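Local coordinates for tRNA uridine(34) acetyltransferase (PDB 6IA8), which forms 5-carboxymethyluridine at the wobble position of tRNAs from acetyl-CoA by radical S-adenosyl-L-methionine chemistry, at residues Trp302-Glu312 against Val343-Ser351. Sequence-based numbering, arbitrary orientation.
Sequences WKRGEFKPYRE and VIVDGVKKS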
ATOM      1  N   TRP A 302      26.856  14.093  -4.954  1.00 51.77           N
ATOM      2  CA  TRP A 302      26.642  15.107  -5.981  1.00 46.41           C
ATOM      3  C   TRP A 302      27.735  16.163  -5.941  1.00 50.87           C
ATOM      4  O   TRP A 302      28.231  16.586  -6.987  1.00 43.82           O
ATOM      5  CB  TRP A 302      25.260  15.740  -5.804  1.00 49.00           C
ATOM      6  CG  TRP A 302      24.966  16.894  -6.710  1.00 42.88           C
ATOM      7  CD1 TRP A 302      24.504  16.832  -7.998  1.00 51.78           C
ATOM      8  CD2 TRP A 302      25.110  18.290  -6.405  1.00 46.43           C
ATOM      9  NE1 TRP A 302      24.341  18.099  -8.505  1.00 48.95           N
ATOM     10  CE2 TRP A 302      24.693  19.012  -7.545  1.00 47.95           C
ATOM     11  CE3 TRP A 302      25.523  18.998  -5.272  1.00 53.56           C
ATOM     12  CZ2 TRP A 302      24.697  20.402  -7.588  1.00 55.74           C
ATOM     13  CZ3 TRP A 302      25.525  20.378  -5.319  1.00 51.33           C
ATOM     14  CH2 TRP A 302      25.120  21.066  -6.469  1.00 57.05           C
ATOM     15  N   LYS A 303      28.141  16.573  -4.739  1.00 43.75           N
ATOM     16  CA  LYS A 303      29.169  17.592  -4.585  1.00 42.90           C
ATOM     17  C   LYS A 303      30.487  17.113  -5.176  1.00 44.54           C
ATOM     18  O   LYS A 303      31.238  17.898  -5.766  1.00 48.31           O
ATOM     19  CB  LYS A 303      29.301  17.920  -3.093  1.00 63.31           C
ATOM     20  CG  LYS A 303      30.321  18.964  -2.710  1.00 91.38           C
ATOM     21  CD  LYS A 303      30.296  19.191  -1.188  1.00 80.19           C
ATOM     22  N   ARG A 304      30.791  15.823  -5.022  1.00 49.12           N
ATOM     23  CA  ARG A 304      32.058  15.297  -5.516  1.00 54.89           C
ATOM     24  C   ARG A 304      32.056  15.067  -7.024  1.00 55.57           C
ATOM     25  O   ARG A 304      33.085  14.658  -7.574  1.00 49.26           O
ATOM     26  CB  ARG A 304      32.398  13.955  -4.857  1.00 66.85           C
ATOM     27  CG  ARG A 304      32.381  13.881  -3.357  1.00 73.71           C
ATOM     28  CD  ARG A 304      32.338  12.395  -2.966  1.00 92.24           C
ATOM     29  NE  ARG A 304      31.795  12.148  -1.635  1.00 93.04           N
ATOM     30  CZ  ARG A 304      31.283  10.985  -1.248  1.00 85.97           C
ATOM     31  NH1 ARG A 304      31.231   9.965  -2.097  1.00 61.52           N
ATOM     32  NH2 ARG A 304      30.810  10.845  -0.017  1.00107.47           N
ATOM     33  N   GLY A 305      30.917  15.230  -7.694  1.00 46.01           N
ATOM     34  CA  GLY A 305      30.843  14.886  -9.097  1.00 49.33           C
ATOM     35  C   GLY A 305      30.572  13.425  -9.364  1.00 44.16           C
ATOM     36  O   GLY A 305      30.819  12.951 -10.478  1.00 45.90           O
ATOM     37  N   GLU A 306      30.028  12.704  -8.389  1.00 38.40           N
ATOM     38  CA  GLU A 306      29.745  11.282  -8.514  1.00 46.33           C
ATOM     39  C   GLU A 306      28.314  10.991  -8.945  1.00 66.89           C
ATOM     40  O   GLU A 306      27.998   9.839  -9.259  1.00 67.67           O
ATOM     41  CB  GLU A 306      30.028  10.588  -7.176  1.00 69.92           C
ATOM     42  CG  GLU A 306      29.766   9.088  -7.174  1.00 73.12           C
ATOM     43  CD  GLU A 306      30.247   8.402  -5.903  1.00 57.58           C
ATOM     44  OE1 GLU A 306      30.151   7.171  -5.822  1.00 62.22           O
ATOM     45  OE2 GLU A 306      30.728   9.078  -4.976  1.00 57.44           O
ATOM     46  N   PHE A 307      27.446  11.996  -8.981  1.00 51.10           N
ATOM     47  CA  PHE A 307      26.014  11.751  -9.127  1.00 59.67           C
ATOM     48  C   PHE A 307      25.404  12.891  -9.926  1.00 54.40           C
ATOM     49  O   PHE A 307      25.479  14.051  -9.507  1.00 43.94           O
ATOM     50  CB  PHE A 307      25.352  11.622  -7.741  1.00 43.56           C
ATOM     51  CG  PHE A 307      23.851  11.479  -7.777  1.00 57.05           C
ATOM     52  CD1 PHE A 307      23.239  10.706  -8.734  1.00 46.72           C
ATOM     53  CD2 PHE A 307      23.066  12.103  -6.836  1.00 44.14           C
ATOM     54  CE1 PHE A 307      21.873  10.567  -8.764  1.00 52.68           C
ATOM     55  CE2 PHE A 307      21.691  11.969  -6.856  1.00 57.26           C
ATOM     56  CZ  PHE A 307      21.097  11.193  -7.822  1.00 57.06           C
ATOM     57  N   LYS A 308      24.836  12.559 -11.084  1.00 47.74           N
ATOM     58  CA  LYS A 308      24.006  13.479 -11.852  1.00 46.83           C
ATOM     59  C   LYS A 308      22.594  12.916 -11.848  1.00 41.57           C
ATOM     60  O   LYS A 308      22.330  11.928 -12.549  1.00 39.08           O
ATOM     61  CB  LYS A 308      24.521  13.618 -13.285  1.00 63.20           C
ATOM     62  N   PRO A 309      21.654  13.492 -11.094  1.00 39.21           N
ATOM     63  CA  PRO A 309      20.316  12.884 -11.008  1.00 41.02           C
ATOM     64  C   PRO A 309      19.575  13.057 -12.323  1.00 45.31           C
ATOM     65  O   PRO A 309      19.925  13.890 -13.162  1.00 37.42           O
ATOM     66  CB  PRO A 309      19.625  13.661  -9.876  1.00 43.42           C
ATOM     67  CG  PRO A 309      20.300  15.026  -9.926  1.00 43.13           C
ATOM     68  CD  PRO A 309      21.750  14.741 -10.307  1.00 42.78           C
ATOM     69  N   TYR A 310      18.529  12.257 -12.483  1.00 40.13           N
ATOM     70  CA  TYR A 310      17.676  12.356 -13.652  1.00 41.64           C
ATOM     71  C   TYR A 310      17.082  13.752 -13.741  1.00 38.68           C
ATOM     72  O   TYR A 310      16.720  14.356 -12.725  1.00 39.94           O
ATOM     73  CB  TYR A 310      16.531  11.342 -13.554  1.00 37.48           C
ATOM     74  CG  TYR A 310      16.854   9.905 -13.926  1.00 40.32           C
ATOM     75  CD1 TYR A 310      15.922   8.900 -13.725  1.00 42.07           C
ATOM     76  CD2 TYR A 310      18.077   9.560 -14.481  1.00 40.51           C
ATOM     77  CE1 TYR A 310      16.201   7.588 -14.058  1.00 37.24           C
ATOM     78  CE2 TYR A 310      18.358   8.262 -14.837  1.00 35.64           C
ATOM     79  CZ  TYR A 310      17.405   7.275 -14.619  1.00 35.85           C
ATOM     80  OH  TYR A 310      17.670   5.973 -14.967  1.00 36.99           O
ATOM     81  N   ARG A 311      16.958  14.253 -14.969  1.00 40.63           N
ATOM     82  CA  ARG A 311      16.069  15.363 -15.277  1.00 47.51           C
ATOM     83  C   ARG A 311      14.695  14.804 -15.649  1.00 41.88           C
ATOM     84  O   ARG A 311      14.463  13.595 -15.599  1.00 41.25           O
ATOM     85  CB  ARG A 311      16.667  16.217 -16.394  1.00 51.43           C
ATOM     86  CG  ARG A 311      17.930  16.967 -15.945  1.00 79.59           C
ATOM     87  CD  ARG A 311      18.650  17.628 -17.111  1.00111.77           C
ATOM     88  NE  ARG A 311      17.802  18.573 -17.832  1.00143.28           N
ATOM     89  CZ  ARG A 311      18.209  19.303 -18.864  1.00108.15           C
ATOM     90  NH1 ARG A 311      19.464  19.205 -19.297  1.00 89.03           N
ATOM     91  NH2 ARG A 311      17.367  20.136 -19.462  1.00 88.06           N
ATOM     92  N   GLU A 312      13.770  15.687 -16.035  1.00 52.09           N
ATOM     93  CA  GLU A 312      12.400  15.254 -16.286  1.00 51.31           C
ATOM     94  C   GLU A 312      12.328  14.217 -17.402  1.00 38.93           C
ATOM     95  O   GLU A 312      11.610  13.219 -17.274  1.00 39.02           O
ATOM     96  CB  GLU A 312      11.522  16.458 -16.619  1.00 58.93           C
ATOM     97  CG  GLU A 312      11.241  17.363 -15.444  1.00124.95           C
ATOM     98  CD  GLU A 312       9.771  17.402 -15.099  1.00174.91           C
ATOM     99  OE1 GLU A 312       9.347  16.660 -14.191  1.00194.58           O
ATOM    100  OE2 GLU A 312       9.033  18.166 -15.751  1.00189.97           O
ATOM    101  N   VAL A 343      14.025  23.111  -1.653  1.00 67.37           N
ATOM    102  CA  VAL A 343      14.997  22.261  -0.970  1.00 82.41           C
ATOM    103  C   VAL A 343      15.712  21.314  -1.927  1.00 89.22           C
ATOM    104  O   VAL A 343      16.716  20.693  -1.534  1.00 75.08           O
ATOM    105  CB  VAL A 343      14.321  21.447   0.153  1.00 76.25           C
ATOM    106  CG1 VAL A 343      15.345  20.650   0.937  1.00 73.71           C
ATOM    107  CG2 VAL A 343      13.537  22.372   1.071  1.00 82.38           C
ATOM    108  N   ILE A 344      15.238  21.189  -3.163  1.00103.79           N
ATOM    109  CA  ILE A 344      15.839  20.289  -4.141  1.00 96.85           C
ATOM    110  C   ILE A 344      17.025  21.010  -4.773  1.00 77.70           C
ATOM    111  O   ILE A 344      16.849  21.957  -5.543  1.00 54.93           O
ATOM    112  CB  ILE A 344      14.822  19.856  -5.202  1.00 96.12           C
ATOM    113  CG1 ILE A 344      13.652  19.125  -4.537  1.00108.77           C
ATOM    114  CG2 ILE A 344      15.484  18.982  -6.249  1.00 78.03           C
ATOM    115  CD1 ILE A 344      12.501  18.811  -5.474  1.00110.89           C
ATOM    116  N   VAL A 345      18.239  20.563  -4.451  1.00 64.62           N
ATOM    117  CA  VAL A 345      19.433  21.146  -5.055  1.00 59.75           C
ATOM    118  C   VAL A 345      19.517  20.779  -6.529  1.00 50.75           C
ATOM    119  O   VAL A 345      19.874  21.610  -7.372  1.00 51.68           O
ATOM    120  CB  VAL A 345      20.689  20.687  -4.291  1.00 67.15           C
ATOM    121  CG1 VAL A 345      21.942  21.202  -4.977  1.00 68.94           C
ATOM    122  CG2 VAL A 345      20.625  21.144  -2.838  1.00 76.62           C
ATOM    123  N   ASP A 346      19.211  19.525  -6.860  1.00 50.59           N
ATOM    124  CA  ASP A 346      19.267  19.045  -8.230  1.00 48.89           C
ATOM    125  C   ASP A 346      18.328  17.850  -8.350  1.00 45.81           C
ATOM    126  O   ASP A 346      18.096  17.112  -7.380  1.00 44.78           O
ATOM    127  CB  ASP A 346      20.706  18.679  -8.631  1.00 53.08           C
ATOM    128  CG  ASP A 346      20.891  18.576 -10.141  1.00 57.71           C
ATOM    129  OD1 ASP A 346      19.934  18.853 -10.892  1.00 64.32           O
ATOM    130  OD2 ASP A 346      22.002  18.210 -10.575  1.00 60.40           O
ATOM    131  N   GLY A 347      17.812  17.659  -9.556  1.00 44.32           N
ATOM    132  CA  GLY A 347      16.835  16.623  -9.817  1.00 43.18           C
ATOM    133  C   GLY A 347      15.514  17.206 -10.279  1.00 49.87           C
ATOM    134  O   GLY A 347      15.362  18.412 -10.462  1.00 50.07           O
ATOM    135  N   VAL A 348      14.538  16.314 -10.461  1.00 50.19           N
ATOM    136  CA  VAL A 348      13.222  16.761 -10.911  1.00 54.18           C
ATOM    137  C   VAL A 348      12.614  17.684  -9.863  1.00 47.50           C
ATOM    138  O   VAL A 348      12.428  17.295  -8.706  1.00 50.53           O
ATOM    139  CB  VAL A 348      12.313  15.560 -11.194  1.00 55.51           C
ATOM    140  CG1 VAL A 348      10.899  16.016 -11.483  1.00 74.86           C
ATOM    141  CG2 VAL A 348      12.872  14.757 -12.355  1.00 58.88           C
ATOM    142  N   LYS A 349      12.256  18.897 -10.277  1.00 54.39           N
ATOM    143  CA  LYS A 349      11.645  19.873  -9.387  1.00 64.38           C
ATOM    144  C   LYS A 349      10.176  20.123  -9.680  1.00 69.69           C
ATOM    145  O   LYS A 349       9.452  20.550  -8.777  1.00 87.47           O
ATOM    146  CB  LYS A 349      12.383  21.219  -9.474  1.00 77.28           C
ATOM    147  CG  LYS A 349      13.892  21.135  -9.350  1.00 72.70           C
ATOM    148  CD  LYS A 349      14.543  22.500  -9.596  1.00 71.51           C
ATOM    149  N   LYS A 350       9.721  19.876 -10.906  1.00 69.94           N
ATOM    150  CA  LYS A 350       8.352  20.192 -11.288  1.00 77.56           C
ATOM    151  C   LYS A 350       7.366  19.279 -10.574  1.00 56.06           C
ATOM    152  O   LYS A 350       7.681  18.141 -10.208  1.00 61.53           O
ATOM    153  CB  LYS A 350       8.198  20.091 -12.803  1.00101.54           C
ATOM    154  CG  LYS A 350       8.823  21.283 -13.530  1.00122.49           C
ATOM    155  CD  LYS A 350       9.007  21.033 -15.019  1.00127.40           C
ATOM    156  CE  LYS A 350       7.685  20.753 -15.717  1.00120.04           C
ATOM    157  NZ  LYS A 350       7.860  20.610 -17.195  1.00 93.34           N
ATOM    158  N   SER A 351       6.158  19.804 -10.364  1.00 62.30           N
ATOM    159  CA  SER A 351       5.183  19.177  -9.478  1.00 62.84           C
ATOM    160  C   SER A 351       4.164  18.289 -10.191  1.00 68.40           C
ATOM    161  O   SER A 351       3.350  17.637  -9.520  1.00 66.80           O
ATOM    162  CB  SER A 351       4.438  20.260  -8.689  1.00 67.59           C
ATOM    163  OG  SER A 351       3.858  21.212  -9.564  1.00 67.85           O
TER
HETATM  164  O   HOH W   1      15.553  13.559 -10.227  1.00 39.97           O
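Trp302 and Asp346 make the one direct hydrogen bond between these two lengths of chain: indole NE1 of Trp302 donates to Asp346 OD2 at 3.1 Å. The bond is bent, 136° at the hydrogen; OD2 receives it on its anti lone pair, tilted out of the indole plane, and ring and carboxylate stand 74° apart. The other oxygen, OD1, turns back on its own chain and accepts the N-H of Gly347 from above the carboxylate plane, with Gly347 N 2.8 Å from Asp346 OD1. With each oxygen bonded, the carboxylate is fixed in its rotation, and Pro309 lies across it, CG 3.6 Å from Asp346 CG. Beside this polar pair, Val345 CG1, placed anti to the backbone N (chi1 176°), sits over the six-membered ring of Trp302 in a CH-pi contact, 3.8 Å from its centroid.

Farther along, the backbones are too far apart to bond directly, and a water fills in: it donates to Tyr310 O and accepts from Val348 N, each at 2.9 Å, satisfying both groups. The phenol of Tyr310 leads elsewhere, its OH bonded to Asp267. Where helix 312-325 begins, Arg311 is the N-cap residue and its backbone N bonds to the side-chain OE2 of Glu314. Glu312 reaches Lys350 in a doubtful salt bridge, because OE2 of this poorly ordered glutamate is modelled too close to another atom; its OE1, as modelled, is buried beside Val348 CG1 without a polar partner, a lack that shares the uncertainty.

Two residues, Val345 and Asp346, stand opposite the single Val292 and both bond to its backbone, so the corner that presents their side chains to Trp302 is a classic beta bulge in the small antiparallel sheet of 292-293 and 344-346, within the radical SAM C-terminal domain.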